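Local coordinates for protein endoglucanase (Ruminococcus champanellensis, PDB 6WQV) that hydrolyses internal beta-1,4 links of cellulose and probably of related plant polysaccharides such as xylan, as a family 5 glycoside hydrolase of broad specificity, at residues D34-S39 against T51-P56; V76-I81 against E94-R99. All blocks are in the same frame, centred on the assembly; numbering follows the deposited sequence.

Interaction 1 (D34-S39 against T51-P56); sequences DATTTS and TAWGCP. With BGC (beta-D-glucopyranose), chain E.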
loop_
_atom_site.group_PDB
_atom_site.type_symbol
_atom_site.label_atom_id
_atom_site.label_comp_id
_atom_site.label_asym_id
_atom_site.label_seq_id
_atom_site.Cartn_x
_atom_site.Cartn_y
_atom_site.Cartn_z
ATOM N N ASP A 34 -5.163 6.762 -6.689
ATOM C CA ASP A 34 -3.746 7.109 -6.703
ATOM C C ASP A 34 -3.297 7.783 -7.998
ATOM O O ASP A 34 -2.167 8.286 -8.051
ATOM C CB ASP A 34 -2.872 5.866 -6.444
ATOM C CG ASP A 34 -3.303 4.622 -7.248
ATOM O OD1 ASP A 34 -4.512 4.304 -7.282
ATOM O OD2 ASP A 34 -2.411 3.946 -7.806
ATOM N N ALA A 35 -4.127 7.816 -9.039
ATOM C CA ALA A 35 -3.718 8.436 -10.288
ATOM C C ALA A 35 -3.479 9.926 -10.093
ATOM O O ALA A 35 -4.262 10.620 -9.435
ATOM C CB ALA A 35 -4.788 8.208 -11.357
ATOM N N THR A 36 -2.381 10.420 -10.661
ATOM C CA THR A 36 -2.043 11.834 -10.620
ATOM C C THR A 36 -2.133 12.445 -12.013
ATOM O O THR A 36 -1.993 11.756 -13.028
ATOM C CB THR A 36 -0.632 12.063 -10.059
ATOM O OG1 THR A 36 0.333 11.360 -10.855
ATOM C CG2 THR A 36 -0.530 11.597 -8.615
ATOM N N THR A 37 -2.371 13.764 -12.046
ATOM C CA THR A 37 -2.454 14.551 -13.272
ATOM C C THR A 37 -1.608 15.812 -13.145
ATOM O O THR A 37 -1.776 16.756 -13.924
ATOM C CB THR A 37 -3.901 14.940 -13.570
ATOM O OG1 THR A 37 -4.395 15.784 -12.521
ATOM C CG2 THR A 37 -4.774 13.700 -13.640
ATOM N N THR A 38 -0.696 15.823 -12.172
ATOM C CA THR A 38 -0.048 17.052 -11.734
ATOM C C THR A 38 0.642 17.792 -12.871
ATOM O O THR A 38 0.678 19.028 -12.872
ATOM C CB THR A 38 0.973 16.692 -10.653
ATOM O OG1 THR A 38 0.416 15.703 -9.773
ATOM C CG2 THR A 38 1.370 17.924 -9.870
ATOM N N SER A 39 1.195 17.068 -13.835
ATOM C CA SER A 39 2.034 17.687 -14.851
ATOM C C SER A 39 1.252 18.271 -16.020
ATOM O O SER A 39 1.875 18.849 -16.918
ATOM C CB SER A 39 3.027 16.655 -15.386
ATOM O OG SER A 39 2.338 15.625 -16.077
ATOM N N THR A 51 -10.334 8.282 -13.169
ATOM C CA THR A 51 -10.344 7.646 -14.480
ATOM C C THR A 51 -9.138 8.030 -15.334
ATOM O O THR A 51 -9.108 7.716 -16.527
ATOM C CB THR A 51 -11.643 7.982 -15.223
ATOM O OG1 THR A 51 -11.726 9.392 -15.480
ATOM C CG2 THR A 51 -12.857 7.555 -14.408
ATOM N N ALA A 52 -8.131 8.671 -14.743
ATOM C CA ALA A 52 -7.036 9.209 -15.535
ATOM C C ALA A 52 -6.096 8.132 -16.061
ATOM O O ALA A 52 -5.428 8.362 -17.076
ATOM C CB ALA A 52 -6.255 10.228 -14.708
ATOM N N TRP A 53 -6.028 6.980 -15.412
ATOM C CA TRP A 53 -5.034 5.960 -15.724
ATOM C C TRP A 53 -5.681 4.621 -16.076
ATOM O O TRP A 53 -5.266 3.563 -15.594
ATOM C CB TRP A 53 -4.056 5.769 -14.563
ATOM C CG TRP A 53 -3.038 6.854 -14.346
ATOM C CD1 TRP A 53 -2.832 7.973 -15.099
ATOM C CD2 TRP A 53 -2.077 6.900 -13.285
ATOM N NE1 TRP A 53 -1.802 8.713 -14.566
ATOM C CE2 TRP A 53 -1.320 8.074 -13.455
ATOM C CE3 TRP A 53 -1.780 6.056 -12.207
ATOM C CZ2 TRP A 53 -0.285 8.429 -12.584
ATOM C CZ3 TRP A 53 -0.757 6.411 -11.341
ATOM C CH2 TRP A 53 -0.019 7.588 -11.539
ATOM N N GLY A 54 -6.717 4.646 -16.904
ATOM C CA GLY A 54 -7.230 3.422 -17.500
ATOM C C GLY A 54 -8.176 2.619 -16.644
ATOM O O GLY A 54 -8.425 1.445 -16.951
ATOM N N CYS A 55 -8.715 3.205 -15.587
ATOM C CA CYS A 55 -9.686 2.509 -14.776
ATOM C C CYS A 55 -11.041 3.196 -14.858
ATOM O O CYS A 55 -11.108 4.424 -15.000
ATOM C CB CYS A 55 -9.209 2.472 -13.321
ATOM S SG CYS A 55 -7.727 1.453 -13.115
ATOM N N PRO A 56 -12.124 2.429 -14.825
ATOM C CA PRO A 56 -13.459 3.025 -14.752
ATOM C C PRO A 56 -13.732 3.518 -13.340
ATOM O O PRO A 56 -12.993 3.240 -12.398
ATOM C CB PRO A 56 -14.376 1.849 -15.108
ATOM C CG PRO A 56 -13.637 0.656 -14.587
ATOM C CD PRO A 56 -12.170 0.953 -14.803
HETATM C C2 BGC E . 2.280 5.780 -15.591
HETATM C C3 BGC E . 1.384 6.729 -16.289
HETATM C C4 BGC E . 0.271 6.022 -17.048
HETATM C C5 BGC E . -0.487 5.077 -16.109
HETATM C C6 BGC E . -1.536 4.280 -16.872
HETATM C C1 BGC E . 1.522 4.828 -14.684
HETATM O O2 BGC E . 3.227 6.481 -14.772
HETATM O O3 BGC E . 2.172 7.499 -17.232
HETATM O O4 BGC E . -0.636 6.983 -17.572
HETATM O O5 BGC E . 0.427 4.127 -15.472
HETATM O O6 BGC E . -0.891 3.356 -17.692
HETATM O O HOH W 1 -2.230 11.763 -15.824
#
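Ala-35 packs against one face of the Trp-53 indole. Its CA sits 3.6 Å from the centroid of the six-membered ring of Trp-53, only 11° off the ring normal, a CH-pi contact, and its CB reaches Trp-53 CD2 at 3.6 Å. The backbone N of Thr-36 covers the same face farther out toward the rim, and Thr-36 OG1 comes to 3.5 Å from Trp-53 CZ2. On the opposite face rests a beta-D-glucopyranose unit, with C5 over the ring and its O4 3.5 Å from Trp-53 CD1. The indole is thus a sugar platform of the kind common in cellulases, backed by the 34-39 loop. With CG of Trp-53 anti to its carbonyl carbon (chi1 -73°), the ring reaches in between that loop and the sugar. A water donates to Thr-36 O at 2.8 Å and accepts a weak bond from Trp-53 NE1. Beside the ring, Ala-52 CB packs on Thr-37 CG2 at 3.9 Å.

The supporting loop is itself pinned: Asp-34 takes the backbone N-H groups of Asn-31 and Thr-32 on its two carboxylate oxygens, and Thr-37 OG1 bonds to Leu-41 O. Segment 34-39 follows barrel strand 26-29, the short helix 46-50 comes next, and 51-56 leads from that helix toward helix 60-68.

Interaction 2 (V76-I81 against E94-R99); sequences VPVSWI and EAWMNR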
loop_
_atom_site.group_PDB
_atom_site.type_symbol
_atom_site.label_atom_id
_atom_site.label_comp_id
_atom_site.label_asym_id
_atom_site.label_seq_id
_atom_site.Cartn_x
_atom_site.Cartn_y
_atom_site.Cartn_z
ATOM N N VAL A 76 -6.565 0.711 -0.456
ATOM C CA VAL A 76 -7.066 1.813 -1.272
ATOM C C VAL A 76 -5.971 2.873 -1.347
ATOM O O VAL A 76 -5.928 3.782 -0.494
ATOM C CB VAL A 76 -8.377 2.380 -0.711
ATOM C CG1 VAL A 76 -8.884 3.530 -1.564
ATOM C CG2 VAL A 76 -9.432 1.290 -0.629
ATOM N N PRO A 77 -5.069 2.792 -2.321
ATOM C CA PRO A 77 -4.048 3.842 -2.463
ATOM C C PRO A 77 -4.698 5.131 -2.931
ATOM O O PRO A 77 -5.501 5.133 -3.869
ATOM C CB PRO A 77 -3.096 3.276 -3.518
ATOM C CG PRO A 77 -3.948 2.363 -4.351
ATOM C CD PRO A 77 -4.972 1.782 -3.393
ATOM N N VAL A 78 -4.359 6.235 -2.278
ATOM C CA VAL A 78 -4.938 7.527 -2.602
ATOM C C VAL A 78 -3.831 8.549 -2.751
ATOM O O VAL A 78 -3.029 8.745 -1.827
ATOM C CB VAL A 78 -5.941 8.003 -1.540
ATOM C CG1 VAL A 78 -6.496 9.375 -1.924
ATOM C CG2 VAL A 78 -7.051 6.991 -1.338
ATOM N N SER A 79 -3.796 9.224 -3.889
ATOM C CA SER A 79 -2.925 10.374 -4.080
ATOM C C SER A 79 -3.737 11.627 -3.805
ATOM O O SER A 79 -4.770 11.859 -4.439
ATOM C CB SER A 79 -2.321 10.384 -5.478
ATOM O OG SER A 79 -1.453 9.274 -5.629
ATOM N N TRP A 80 -3.289 12.405 -2.824
ATOM C CA TRP A 80 -3.998 13.598 -2.383
ATOM C C TRP A 80 -3.457 14.879 -2.995
ATOM O O TRP A 80 -4.140 15.906 -2.947
ATOM C CB TRP A 80 -3.924 13.682 -0.853
ATOM C CG TRP A 80 -4.454 12.447 -0.160
ATOM C CD1 TRP A 80 -3.773 11.287 0.091
ATOM C CD2 TRP A 80 -5.782 12.253 0.362
ATOM N NE1 TRP A 80 -4.589 10.390 0.746
ATOM C CE2 TRP A 80 -5.823 10.956 0.917
ATOM C CE3 TRP A 80 -6.934 13.047 0.412
ATOM C CZ2 TRP A 80 -6.975 10.434 1.510
ATOM C CZ3 TRP A 80 -8.075 12.527 1.010
ATOM C CH2 TRP A 80 -8.084 11.238 1.557
ATOM N N ILE A 81 -2.274 14.826 -3.612
ATOM C CA ILE A 81 -1.573 16.037 -4.036
ATOM C C ILE A 81 -2.438 16.916 -4.941
ATOM O O ILE A 81 -2.487 18.138 -4.775
ATOM C CB ILE A 81 -0.225 15.677 -4.683
ATOM C CG1 ILE A 81 0.544 16.934 -5.078
ATOM C CG2 ILE A 81 -0.421 14.778 -5.901
ATOM C CD1 ILE A 81 1.931 16.652 -5.629
ATOM N N GLU A 94 -13.189 18.984 -0.568
ATOM C CA GLU A 94 -14.283 18.240 0.054
ATOM C C GLU A 94 -14.839 17.161 -0.874
ATOM O O GLU A 94 -15.141 16.048 -0.426
ATOM C CB GLU A 94 -15.392 19.204 0.469
ATOM C CG GLU A 94 -16.525 18.558 1.228
ATOM C CD GLU A 94 -16.132 18.148 2.633
ATOM O OE1 GLU A 94 -14.961 18.362 3.020
ATOM O OE2 GLU A 94 -17.002 17.611 3.346
ATOM N N ALA A 95 -15.016 17.478 -2.162
ATOM C CA ALA A 95 -15.564 16.490 -3.086
ATOM C C ALA A 95 -14.658 15.271 -3.184
ATOM O O ALA A 95 -15.137 14.138 -3.328
ATOM C CB ALA A 95 -15.767 17.110 -4.469
ATOM N N TRP A 96 -13.346 15.478 -3.113
ATOM C CA TRP A 96 -12.418 14.356 -3.148
ATOM C C TRP A 96 -12.521 13.528 -1.881
ATOM O O TRP A 96 -12.580 12.299 -1.935
ATOM C CB TRP A 96 -10.998 14.874 -3.301
ATOM C CG TRP A 96 -9.965 13.802 -3.389
ATOM C CD1 TRP A 96 -8.968 13.540 -2.489
ATOM C CD2 TRP A 96 -9.805 12.857 -4.449
ATOM N NE1 TRP A 96 -8.205 12.488 -2.928
ATOM C CE2 TRP A 96 -8.701 12.051 -4.131
ATOM C CE3 TRP A 96 -10.494 12.618 -5.637
ATOM C CZ2 TRP A 96 -8.264 11.025 -4.954
ATOM C CZ3 TRP A 96 -10.064 11.602 -6.455
ATOM C CH2 TRP A 96 -8.956 10.817 -6.114
ATOM N N MET A 97 -12.517 14.193 -0.721
ATOM C CA MET A 97 -12.642 13.457 0.529
ATOM C C MET A 97 -13.920 12.630 0.543
ATOM O O MET A 97 -13.915 11.487 1.010
ATOM C CB MET A 97 -12.586 14.419 1.717
ATOM C CG MET A 97 -12.540 13.724 3.069
ATOM S SD MET A 97 -10.985 12.859 3.400
ATOM C CE MET A 97 -9.943 14.165 4.041
ATOM N N ASN A 98 -15.017 13.184 0.001
ATOM C CA ASN A 98 -16.283 12.458 -0.043
ATOM C C ASN A 98 -16.167 11.214 -0.914
ATOM O O ASN A 98 -16.680 10.147 -0.557
ATOM C CB ASN A 98 -17.407 13.349 -0.579
ATOM C CG ASN A 98 -17.829 14.432 0.397
ATOM O OD1 ASN A 98 -17.481 14.398 1.576
ATOM N ND2 ASN A 98 -18.594 15.398 -0.092
ATOM N N ARG A 99 -15.510 11.331 -2.067
ATOM C CA ARG A 99 -15.357 10.164 -2.930
ATOM C C ARG A 99 -14.476 9.107 -2.279
ATOM O O ARG A 99 -14.780 7.908 -2.348
ATOM C CB ARG A 99 -14.800 10.578 -4.294
ATOM C CG ARG A 99 -14.570 9.408 -5.236
ATOM C CD ARG A 99 -15.832 8.598 -5.482
ATOM N NE ARG A 99 -15.528 7.454 -6.336
ATOM C CZ ARG A 99 -16.304 6.382 -6.474
ATOM N NH1 ARG A 99 -17.445 6.278 -5.816
ATOM N NH2 ARG A 99 -15.913 5.397 -7.270
#
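Trp-96, near the start of helix 94-108, drives the edge of its indole at Trp-80. The pair is an offset edge-to-face stack: the five-membered ring of Trp-96 and the six-membered ring of Trp-80 have centroids 5.1 Å apart and planes at 89°. NE1 of Trp-96 stands over the rim of the Trp-80 face, and CD1 of Trp-96 touches CE3 of Trp-80 at 3.6 Å. With chi1 at -178°, CG of Trp-96 is anti to the backbone N and the ring extends off the helix toward the loop. There Val-78 CG1 meets Trp-96 NE1 at 3.7 Å, while Ser-79 O lies 3.6 Å from Trp-96 CZ2. Replacing Trp-96 by alanine would probably leave the face of Trp-80 without its edge-on partner and open a gap beside Val-78.

This is a beta-alpha unit of the TIM barrel, its helix packed on the loop that leaves strand 73-76. One residue on, Met-97 bends at chi2 and chi3 to bring SD to 3.8 Å from Trp-80 CZ3, a Met-aromatic contact at the ring edge. Trp-80 NE1 is bonded to Asn-117 O, which ties the ring to strand 113-117. Farther along, Arg-99 forms salt bridges with Glu-50 and Glu-102.

Overall arrangement
Interactions 1 and 2 come in series along the chain, the first complete before the second begins, with centres 12 Å apart on the same side of the chain's centre. They follow successive strands of the eight-stranded barrel: interaction 1 joins loops between strand 26-29 and helix 60-68, interaction 2 the loop after strand 73-76 and helix 94-108. The two loops meet directly, through a probable hydrogen bond of 2.7 Å between Asp-34 O and Ser-79 OG and through packing of Thr-36 CG2 on Ser-79 CB. Sugar touches interaction 1 directly, at Trp-53, while interaction 2 is buried and joins the neighbouring loop, whose Ser-79 side chain is about 8 Å from the bound sugars, to helix 94-108 of the barrel's outer layer.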